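Neurotoxin (Clostridium botulinum, PDB 2QN0) is the zinc-dependent light-chain protease of botulinum neurotoxin type C1, which cleaves SNARE proteins and probably acts on two different substrates. Local coordinates at residues Thr24-Lys35 against Ile46-Pro56; Ser195-Ser203 against Thr381-Asp389. One frame throughout, in Å; residues are numbered along the deposited sequence.

How the contacts relate
Contacts 1 and 2 follow one another along the chain, with centres about 25 Å apart and nearest atoms about 7 Å apart, so they do not touch. Both lie about 18 Å from the centre of the chain and share neighbours. Helix 80-97 packs against Pro47 in contact 1 and against Pro196 and Ile387 in contact 2, while strand 190-193, which leads into Ser195-Ser203, is touched by Leu26 and Phe50. Contact 1 is local, between segments 11 residues apart at their closest ends; contact 2 joins segments 178 residues apart at theirs. Neither supplies a zinc ligand: the metal is held by His229, His233 and Glu269, and helix 223-238, which carries both histidines, begins beside Met199.

Contact 1 of 2, residues Thr24-Lys35 against Ile46-Pro56; sequences THLNTLANEPEK and IPDRFSRNSNP
Asn27 reaches across to the backbone of Arg49-Ser51 with both ends of its amide. Asn27 ND2 donates to Arg49 O over 3.0 Å, in the carbonyl plane and on a lone pair. Asn27 OD1 accepts from Ser51 N at 3.1 Å and also from Leu29 N, the latter closing an Asx turn; the two donors approach from opposite faces of the amide plane, which fixes its rotation. CG lies anti to the backbone N (chi1 -167°), sliding the amide past the Phe50 ring with the planes 46° apart.

Further backbone-directed bonds continue the seam. Thr28 N donates to Ser51 O, and Thr28 OG1 gives its proton to Asn53 O at 2.7 Å from above the carbonyl plane. Arg52, bent at chi2 and chi3, folds back so that NH1 donates to Leu26 O at 2.7 Å, while Leu26 CD2 lies over the centre of one guanidinium face.

Two acids meet at the other end. Glu34 OE2 lies 2.7 Å from Asp48 OD2, with carboxylate planes 31° apart, so close that one of the two acids probably carries a proton. Asn27 ND2 also donates to Glu34 OE2, and a water links Asp48 OD1 to Lys35 O; Lys83 forms a salt bridge with Asp48 OD1 and would ease the crowding of charge.

Apolar contacts accompany these bonds: Leu29 CD2 packs on Pro56 CG at 3.6 Å, and Ile46 CG2 meets Glu34 CB, the two side chains crossing at about a right angle.

In the mixed sheet, strand 34-38 lies between 19-23 and 43-46, and this contact joins the loop between strands 19-23 and 34-38 to the loop that follows strand 43-46. Leu26 and Phe50 rest on Ile191 of strand 190-193, and Pro47 packs against helix 80-97.

Contact 2 of 2, residues Ser195-Ser203 against Thr381-Asp389; sequences SPRFMLTYS and TPVTANILD
Thr384 holds OG1 anti to its own N (chi1 -171°), beside the carbonyl carbon, while Arg197 sets CG between its N and carbonyl carbon (chi1 82°) and then runs extended to NE; the two side chains thus lie side by side, pointing the same way. The hydroxyl serves both ends of the arginine. Thr384 OG1 donates to Arg197 O at 2.8 Å, from well above the carbonyl plane, and accepts from Arg197 NH1 at 2.8 Å, lying in the guanidinium plane. The Phe198 ring puts CE2 over the centre of one guanidinium face.

Next to this grip, Met199 and Val383 form a single antiparallel hydrogen-bonded bridge: Met199 N donates to Val383 O at 2.8 Å, and Val383 N returns a 3.0 Å bond to Met199 O. Pro382 CA adds a CA-H...O contact to the same Met199 O. At the far end Thr201 OG1 donates to Thr381 O over 2.8 Å, and its CG2 packs 3.8 Å from Val383 CG2. The Met199 chain, bent at chi3, brings CE to 3.6 Å from Thr384 CA and to 4.1 Å from Ala385 CB.

Near strand 201-202, which pairs with 219-220, the bridge ties it to strand 383-384, which pairs with 422-423. Cys220 touches both Met199 and Val383.

Two backbone bonds make the bridge, and three bonds from the side chains of Thr384, Arg197 and Thr201 extend it. The arginine is held by a neutral hydroxyl, with Glu89 as a long, weak ionic partner, whereas the buried Ala385 N finds no partner, a polar cost of this buried join.

Contact 1 of 2, residues Thr24-Lys35 against Ile46-Pro56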
loop_
_atom_site.group_PDB
_atom_site.type_symbol
_atom_site.label_atom_id
_atom_site.label_comp_id
_atom_site.label_asym_id
_atom_site.label_seq_id
_atom_site.Cartn_x
_atom_site.Cartn_y
_atom_site.Cartn_z
ATOM N N THR A 24 -9.528 -14.657 -4.062
ATOM C CA THR A 24 -9.584 -13.337 -4.686
ATOM C C THR A 24 -9.776 -13.395 -6.195
ATOM O O THR A 24 -10.104 -12.385 -6.819
ATOM C CB THR A 24 -8.290 -12.555 -4.424
ATOM O OG1 THR A 24 -7.200 -13.222 -5.069
ATOM C CG2 THR A 24 -8.008 -12.470 -2.934
ATOM N N HIS A 25 -9.564 -14.573 -6.775
ATOM C CA HIS A 25 -9.688 -14.758 -8.217
ATOM C C HIS A 25 -8.667 -13.891 -8.942
ATOM O O HIS A 25 -8.883 -13.491 -10.086
ATOM C CB HIS A 25 -11.099 -14.394 -8.687
ATOM C CG HIS A 25 -12.168 -15.270 -8.115
ATOM N ND1 HIS A 25 -12.232 -16.624 -8.364
ATOM C CD2 HIS A 25 -13.200 -14.991 -7.284
ATOM C CE1 HIS A 25 -13.257 -17.141 -7.711
ATOM N NE2 HIS A 25 -13.861 -16.172 -7.048
ATOM N N LEU A 26 -7.552 -13.605 -8.276
ATOM C CA LEU A 26 -6.507 -12.774 -8.867
ATOM C C LEU A 26 -5.093 -13.325 -8.722
ATOM O O LEU A 26 -4.201 -12.943 -9.478
ATOM C CB LEU A 26 -6.554 -11.368 -8.261
ATOM C CG LEU A 26 -7.756 -10.496 -8.639
ATOM C CD1 LEU A 26 -7.813 -9.281 -7.733
ATOM C CD2 LEU A 26 -7.646 -10.077 -10.102
ATOM N N ASN A 27 -4.881 -14.221 -7.761
ATOM C CA ASN A 27 -3.545 -14.775 -7.543
ATOM C C ASN A 27 -3.301 -16.015 -8.398
ATOM O O ASN A 27 -3.784 -17.104 -8.081
ATOM C CB ASN A 27 -3.355 -15.121 -6.061
ATOM C CG ASN A 27 -1.905 -15.390 -5.707
ATOM O OD1 ASN A 27 -1.038 -15.437 -6.582
ATOM N ND2 ASN A 27 -1.633 -15.576 -4.416
ATOM N N THR A 28 -2.540 -15.851 -9.477
ATOM C CA THR A 28 -2.252 -16.966 -10.378
ATOM C C THR A 28 -1.402 -18.052 -9.725
ATOM O O THR A 28 -1.252 -19.144 -10.270
ATOM C CB THR A 28 -1.538 -16.485 -11.662
ATOM O OG1 THR A 28 -0.260 -15.932 -11.325
ATOM C CG2 THR A 28 -2.373 -15.433 -12.369
ATOM N N LEU A 29 -0.842 -17.751 -8.560
ATOM C CA LEU A 29 -0.022 -18.717 -7.835
ATOM C C LEU A 29 -0.877 -19.598 -6.927
ATOM O O LEU A 29 -0.426 -20.648 -6.463
ATOM C CB LEU A 29 1.022 -17.992 -6.982
ATOM C CG LEU A 29 2.230 -17.371 -7.687
ATOM C CD1 LEU A 29 2.958 -16.434 -6.735
ATOM C CD2 LEU A 29 3.164 -18.473 -8.162
ATOM N N ALA A 30 -2.111 -19.174 -6.677
ATOM C CA ALA A 30 -3.002 -19.920 -5.792
ATOM C C ALA A 30 -3.954 -20.856 -6.523
ATOM O O ALA A 30 -4.683 -20.440 -7.423
ATOM C CB ALA A 30 -3.793 -18.951 -4.922
ATOM N N ASN A 31 -3.944 -22.126 -6.124
ATOM C CA ASN A 31 -4.814 -23.125 -6.731
ATOM C C ASN A 31 -5.983 -23.449 -5.805
ATOM O O ASN A 31 -6.937 -24.116 -6.203
ATOM C CB ASN A 31 -4.024 -24.400 -7.043
ATOM C CG ASN A 31 -2.891 -24.157 -8.022
ATOM O OD1 ASN A 31 -1.923 -23.463 -7.711
ATOM N ND2 ASN A 31 -3.011 -24.722 -9.218
ATOM N N GLU A 32 -5.894 -22.980 -4.563
ATOM C CA GLU A 32 -6.953 -23.190 -3.580
ATOM C C GLU A 32 -7.090 -21.927 -2.729
ATOM O O GLU A 32 -6.237 -21.041 -2.786
ATOM C CB GLU A 32 -6.637 -24.400 -2.691
ATOM C CG GLU A 32 -5.349 -24.300 -1.894
ATOM C CD GLU A 32 -5.167 -25.475 -0.946
ATOM O OE1 GLU A 32 -5.236 -26.633 -1.409
ATOM O OE2 GLU A 32 -4.953 -25.242 0.262
ATOM N N PRO A 33 -8.175 -21.817 -1.946
ATOM C CA PRO A 33 -8.378 -20.635 -1.100
ATOM C C PRO A 33 -7.156 -20.319 -0.242
ATOM O O PRO A 33 -6.435 -21.223 0.183
ATOM C CB PRO A 33 -9.595 -21.021 -0.268
ATOM C CG PRO A 33 -10.396 -21.827 -1.246
ATOM C CD PRO A 33 -9.338 -22.719 -1.868
ATOM N N GLU A 34 -6.932 -19.032 0.009
ATOM C CA GLU A 34 -5.794 -18.585 0.804
ATOM C C GLU A 34 -6.228 -18.084 2.172
ATOM O O GLU A 34 -7.189 -17.323 2.286
ATOM C CB GLU A 34 -5.052 -17.464 0.068
ATOM C CG GLU A 34 -4.459 -17.881 -1.263
ATOM C CD GLU A 34 -3.850 -16.707 -2.014
ATOM O OE1 GLU A 34 -4.588 -16.006 -2.737
ATOM O OE2 GLU A 34 -2.636 -16.481 -1.865
ATOM N N LYS A 35 -5.514 -18.504 3.214
ATOM C CA LYS A 35 -5.844 -18.081 4.569
ATOM C C LYS A 35 -5.539 -16.591 4.718
ATOM O O LYS A 35 -4.451 -16.136 4.365
ATOM C CB LYS A 35 -5.046 -18.896 5.592
ATOM C CG LYS A 35 -5.568 -18.775 7.018
ATOM C CD LYS A 35 -4.930 -19.818 7.924
ATOM C CE LYS A 35 -5.505 -19.756 9.332
ATOM N NZ LYS A 35 -4.926 -20.824 10.195
ATOM N N ILE A 46 -2.838 -11.477 3.517
ATOM C CA ILE A 46 -2.743 -12.861 3.052
ATOM C C ILE A 46 -1.237 -13.026 2.877
ATOM O O ILE A 46 -0.660 -12.533 1.906
ATOM C CB ILE A 46 -3.450 -13.071 1.702
ATOM C CG1 ILE A 46 -4.941 -12.750 1.839
ATOM C CG2 ILE A 46 -3.269 -14.521 1.246
ATOM C CD1 ILE A 46 -5.720 -12.874 0.537
ATOM N N PRO A 47 -0.579 -13.705 3.833
ATOM C CA PRO A 47 0.869 -13.948 3.842
ATOM C C PRO A 47 1.399 -14.913 2.784
ATOM O O PRO A 47 2.210 -15.784 3.097
ATOM C CB PRO A 47 1.129 -14.481 5.260
ATOM C CG PRO A 47 -0.142 -14.206 6.026
ATOM C CD PRO A 47 -1.212 -14.350 4.993
ATOM N N ASP A 48 0.952 -14.757 1.541
ATOM C CA ASP A 48 1.390 -15.629 0.449
ATOM C C ASP A 48 2.056 -14.830 -0.668
ATOM O O ASP A 48 1.866 -13.618 -0.774
ATOM C CB ASP A 48 0.201 -16.352 -0.196
ATOM C CG ASP A 48 -0.585 -17.205 0.771
ATOM O OD1 ASP A 48 -0.115 -17.448 1.903
ATOM O OD2 ASP A 48 -1.686 -17.641 0.374
ATOM N N ARG A 49 2.825 -15.515 -1.511
ATOM C CA ARG A 49 3.441 -14.856 -2.656
ATOM C C ARG A 49 2.257 -14.587 -3.587
ATOM O O ARG A 49 1.279 -15.339 -3.583
ATOM C CB ARG A 49 4.474 -15.771 -3.331
ATOM C CG ARG A 49 5.709 -16.046 -2.477
ATOM C CD ARG A 49 6.483 -14.760 -2.172
ATOM N NE ARG A 49 7.172 -14.230 -3.351
ATOM C CZ ARG A 49 8.317 -14.711 -3.827
ATOM N NH1 ARG A 49 8.912 -15.734 -3.224
ATOM N NH2 ARG A 49 8.873 -14.169 -4.907
ATOM N N PHE A 50 2.347 -13.523 -4.381
ATOM C CA PHE A 50 1.257 -13.122 -5.270
ATOM C C PHE A 50 1.743 -12.883 -6.698
ATOM O O PHE A 50 2.831 -12.357 -6.909
ATOM C CB PHE A 50 0.630 -11.828 -4.720
ATOM C CG PHE A 50 -0.557 -11.321 -5.504
ATOM C CD1 PHE A 50 -1.825 -11.860 -5.307
ATOM C CD2 PHE A 50 -0.411 -10.271 -6.407
ATOM C CE1 PHE A 50 -2.933 -11.360 -5.994
ATOM C CE2 PHE A 50 -1.514 -9.762 -7.102
ATOM C CZ PHE A 50 -2.778 -10.308 -6.893
ATOM N N SER A 51 0.935 -13.270 -7.678
ATOM C CA SER A 51 1.302 -13.053 -9.071
ATOM C C SER A 51 0.082 -12.820 -9.945
ATOM O O SER A 51 -1.015 -13.295 -9.643
ATOM C CB SER A 51 2.098 -14.237 -9.621
ATOM O OG SER A 51 2.439 -14.014 -10.982
ATOM N N ARG A 52 0.285 -12.073 -11.025
ATOM C CA ARG A 52 -0.775 -11.773 -11.975
ATOM C C ARG A 52 -0.429 -12.369 -13.336
ATOM O O ARG A 52 -1.203 -12.258 -14.286
ATOM C CB ARG A 52 -0.958 -10.258 -12.103
ATOM C CG ARG A 52 -1.551 -9.601 -10.861
ATOM C CD ARG A 52 -2.969 -10.100 -10.634
ATOM N NE ARG A 52 -3.810 -9.801 -11.786
ATOM C CZ ARG A 52 -4.556 -10.697 -12.422
ATOM N NH1 ARG A 52 -4.573 -11.962 -12.019
ATOM N NH2 ARG A 52 -5.278 -10.330 -13.471
ATOM N N ASN A 53 0.733 -13.008 -13.421
ATOM C CA ASN A 53 1.176 -13.620 -14.673
ATOM C C ASN A 53 0.692 -15.059 -14.820
ATOM O O ASN A 53 0.742 -15.841 -13.870
ATOM C CB ASN A 53 2.705 -13.602 -14.765
ATOM C CG ASN A 53 3.272 -12.200 -14.808
ATOM O OD1 ASN A 53 2.886 -11.386 -15.649
ATOM N ND2 ASN A 53 4.200 -11.911 -13.904
ATOM N N SER A 54 0.225 -15.410 -16.015
ATOM C CA SER A 54 -0.233 -16.769 -16.270
ATOM C C SER A 54 0.996 -17.675 -16.212
ATOM O O SER A 54 2.097 -17.247 -16.560
ATOM C CB SER A 54 -0.893 -16.856 -17.649
ATOM O OG SER A 54 -0.007 -16.420 -18.664
ATOM N N ASN A 55 0.814 -18.914 -15.767
ATOM C CA ASN A 55 1.933 -19.850 -15.655
ATOM C C ASN A 55 3.079 -19.145 -14.930
ATOM O O ASN A 55 4.201 -19.080 -15.436
ATOM C CB ASN A 55 2.405 -20.287 -17.045
ATOM C CG ASN A 55 1.282 -20.840 -17.897
ATOM O OD1 ASN A 55 0.634 -21.822 -17.532
ATOM N ND2 ASN A 55 1.046 -20.212 -19.042
ATOM N N PRO A 56 2.811 -18.613 -13.728
ATOM C CA PRO A 56 3.829 -17.907 -12.947
ATOM C C PRO A 56 5.057 -18.728 -12.560
ATOM O O PRO A 56 4.985 -19.945 -12.374
ATOM C CB PRO A 56 3.048 -17.424 -11.728
ATOM C CG PRO A 56 2.049 -18.513 -11.533
ATOM C CD PRO A 56 1.568 -18.760 -12.948
HETATM O O HOH W 1 -2.266 -17.989 3.589
#

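Contact 2 of 2, residues Ser195-Ser203 against Thr381-Asp389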
loop_
_atom_site.group_PDB
_atom_site.type_symbol
_atom_site.label_atom_id
_atom_site.label_comp_id
_atom_site.label_asym_id
_atom_site.label_seq_id
_atom_site.Cartn_x
_atom_site.Cartn_y
_atom_site.Cartn_z
ATOM N N SER A 195 7.379 -7.040 1.065
ATOM C CA SER A 195 8.095 -7.694 2.156
ATOM C C SER A 195 9.007 -6.604 2.701
ATOM O O SER A 195 10.140 -6.446 2.251
ATOM C CB SER A 195 8.933 -8.877 1.691
ATOM O OG SER A 195 9.526 -9.483 2.831
ATOM N N PRO A 196 8.514 -5.830 3.677
ATOM C CA PRO A 196 9.267 -4.734 4.291
ATOM C C PRO A 196 10.635 -5.061 4.880
ATOM O O PRO A 196 11.479 -4.171 4.970
ATOM C CB PRO A 196 8.302 -4.195 5.346
ATOM C CG PRO A 196 6.956 -4.501 4.768
ATOM C CD PRO A 196 7.151 -5.900 4.235
ATOM N N ARG A 197 10.874 -6.313 5.278
ATOM C CA ARG A 197 12.178 -6.626 5.865
ATOM C C ARG A 197 13.315 -6.598 4.850
ATOM O O ARG A 197 14.484 -6.627 5.226
ATOM C CB ARG A 197 12.161 -7.971 6.614
ATOM C CG ARG A 197 12.323 -9.225 5.784
ATOM C CD ARG A 197 12.560 -10.414 6.726
ATOM N NE ARG A 197 12.575 -11.705 6.040
ATOM C CZ ARG A 197 13.597 -12.171 5.328
ATOM N NH1 ARG A 197 14.705 -11.457 5.203
ATOM N NH2 ARG A 197 13.509 -13.356 4.738
ATOM N N PHE A 198 12.978 -6.555 3.564
ATOM C CA PHE A 198 14.002 -6.458 2.522
ATOM C C PHE A 198 14.126 -4.957 2.294
ATOM O O PHE A 198 13.317 -4.355 1.586
ATOM C CB PHE A 198 13.544 -7.180 1.254
ATOM C CG PHE A 198 13.655 -8.676 1.344
ATOM C CD1 PHE A 198 14.807 -9.328 0.915
ATOM C CD2 PHE A 198 12.624 -9.431 1.893
ATOM C CE1 PHE A 198 14.932 -10.713 1.034
ATOM C CE2 PHE A 198 12.740 -10.817 2.017
ATOM C CZ PHE A 198 13.897 -11.456 1.586
ATOM N N MET A 199 15.143 -4.361 2.910
ATOM C CA MET A 199 15.339 -2.918 2.855
ATOM C C MET A 199 16.296 -2.346 1.820
ATOM O O MET A 199 17.417 -2.819 1.645
ATOM C CB MET A 199 15.774 -2.422 4.235
ATOM C CG MET A 199 14.822 -2.797 5.354
ATOM S SD MET A 199 15.586 -2.573 6.967
ATOM C CE MET A 199 16.322 -4.206 7.211
ATOM N N LEU A 200 15.832 -1.293 1.159
ATOM C CA LEU A 200 16.608 -0.580 0.159
ATOM C C LEU A 200 17.666 0.229 0.913
ATOM O O LEU A 200 17.407 0.717 2.016
ATOM C CB LEU A 200 15.657 0.336 -0.625
ATOM C CG LEU A 200 16.122 1.395 -1.626
ATOM C CD1 LEU A 200 14.969 1.704 -2.587
ATOM C CD2 LEU A 200 16.561 2.653 -0.893
ATOM N N THR A 201 18.862 0.348 0.338
ATOM C CA THR A 201 19.939 1.109 0.971
ATOM C C THR A 201 20.323 2.313 0.114
ATOM O O THR A 201 20.206 2.272 -1.112
ATOM C CB THR A 201 21.183 0.228 1.214
ATOM O OG1 THR A 201 21.593 -0.376 -0.017
ATOM C CG2 THR A 201 20.861 -0.870 2.231
ATOM N N TYR A 202 20.795 3.372 0.763
ATOM C CA TYR A 202 21.142 4.614 0.072
ATOM C C TYR A 202 22.150 5.434 0.876
ATOM O O TYR A 202 22.400 5.144 2.047
ATOM C CB TYR A 202 19.865 5.439 -0.097
ATOM C CG TYR A 202 19.168 5.637 1.234
ATOM C CD1 TYR A 202 19.525 6.688 2.084
ATOM C CD2 TYR A 202 18.259 4.690 1.709
ATOM C CE1 TYR A 202 19.009 6.782 3.373
ATOM C CE2 TYR A 202 17.737 4.775 3.001
ATOM C CZ TYR A 202 18.121 5.819 3.827
ATOM O OH TYR A 202 17.657 5.877 5.123
ATOM N N SER A 203 22.715 6.462 0.241
ATOM C CA SER A 203 23.660 7.360 0.901
ATOM C C SER A 203 23.192 8.810 0.742
ATOM O O SER A 203 23.597 9.689 1.504
ATOM C CB SER A 203 25.074 7.195 0.325
ATOM O OG SER A 203 25.118 7.472 -1.062
ATOM N N THR A 381 23.451 -2.445 -2.174
ATOM C CA THR A 381 22.964 -3.790 -1.905
ATOM C C THR A 381 21.921 -3.749 -0.795
ATOM O O THR A 381 22.144 -3.144 0.251
ATOM C CB THR A 381 24.106 -4.736 -1.478
ATOM O OG1 THR A 381 25.141 -4.707 -2.466
ATOM C CG2 THR A 381 23.589 -6.163 -1.354
ATOM N N PRO A 382 20.760 -4.378 -1.020
ATOM C CA PRO A 382 19.688 -4.403 -0.021
ATOM C C PRO A 382 20.128 -5.165 1.226
ATOM O O PRO A 382 20.976 -6.056 1.148
ATOM C CB PRO A 382 18.552 -5.128 -0.747
ATOM C CG PRO A 382 18.833 -4.868 -2.194
ATOM C CD PRO A 382 20.325 -5.030 -2.266
ATOM N N VAL A 383 19.554 -4.807 2.367
ATOM C CA VAL A 383 19.876 -5.480 3.620
ATOM C C VAL A 383 18.591 -5.954 4.280
ATOM O O VAL A 383 17.494 -5.555 3.891
ATOM C CB VAL A 383 20.621 -4.544 4.611
ATOM C CG1 VAL A 383 21.976 -4.147 4.038
ATOM C CG2 VAL A 383 19.783 -3.305 4.905
ATOM N N THR A 384 18.728 -6.833 5.264
ATOM C CA THR A 384 17.569 -7.317 5.991
ATOM C C THR A 384 17.972 -7.465 7.451
ATOM O O THR A 384 19.129 -7.238 7.810
ATOM C CB THR A 384 17.052 -8.662 5.430
ATOM O OG1 THR A 384 15.793 -8.974 6.040
ATOM C CG2 THR A 384 18.039 -9.791 5.708
ATOM N N ALA A 385 17.013 -7.820 8.295
ATOM C CA ALA A 385 17.279 -7.974 9.715
ATOM C C ALA A 385 16.127 -8.726 10.358
ATOM O O ALA A 385 15.073 -8.897 9.747
ATOM C CB ALA A 385 17.433 -6.599 10.368
ATOM N N ASN A 386 16.336 -9.182 11.589
ATOM C CA ASN A 386 15.297 -9.901 12.316
ATOM C C ASN A 386 14.503 -8.843 13.063
ATOM O O ASN A 386 14.713 -8.614 14.257
ATOM C CB ASN A 386 15.931 -10.888 13.297
ATOM C CG ASN A 386 16.951 -11.786 12.629
ATOM O OD1 ASN A 386 16.699 -12.342 11.559
ATOM N ND2 ASN A 386 18.110 -11.938 13.260
ATOM N N ILE A 387 13.591 -8.190 12.348
ATOM C CA ILE A 387 12.798 -7.120 12.933
ATOM C C ILE A 387 11.806 -7.535 14.014
ATOM O O ILE A 387 11.231 -6.678 14.682
ATOM C CB ILE A 387 12.053 -6.316 11.840
ATOM C CG1 ILE A 387 11.133 -7.233 11.036
ATOM C CG2 ILE A 387 13.069 -5.655 10.908
ATOM C CD1 ILE A 387 10.286 -6.484 10.020
ATOM N N LEU A 388 11.605 -8.836 14.197
ATOM C CA LEU A 388 10.690 -9.293 15.245
ATOM C C LEU A 388 11.412 -9.292 16.596
ATOM O O LEU A 388 10.778 -9.327 17.652
ATOM C CB LEU A 388 10.159 -10.696 14.934
ATOM C CG LEU A 388 9.190 -10.808 13.750
ATOM C CD1 LEU A 388 8.702 -12.243 13.606
ATOM C CD2 LEU A 388 8.009 -9.875 13.973
ATOM N N ASP A 389 12.740 -9.239 16.551
ATOM C CA ASP A 389 13.568 -9.225 17.761
ATOM C C ASP A 389 13.619 -7.798 18.306
ATOM O O ASP A 389 14.220 -6.922 17.685
ATOM C CB ASP A 389 14.986 -9.694 17.417
ATOM C CG ASP A 389 15.872 -9.862 18.644
ATOM O OD1 ASP A 389 15.623 -9.204 19.679
ATOM O OD2 ASP A 389 16.840 -10.647 18.562
#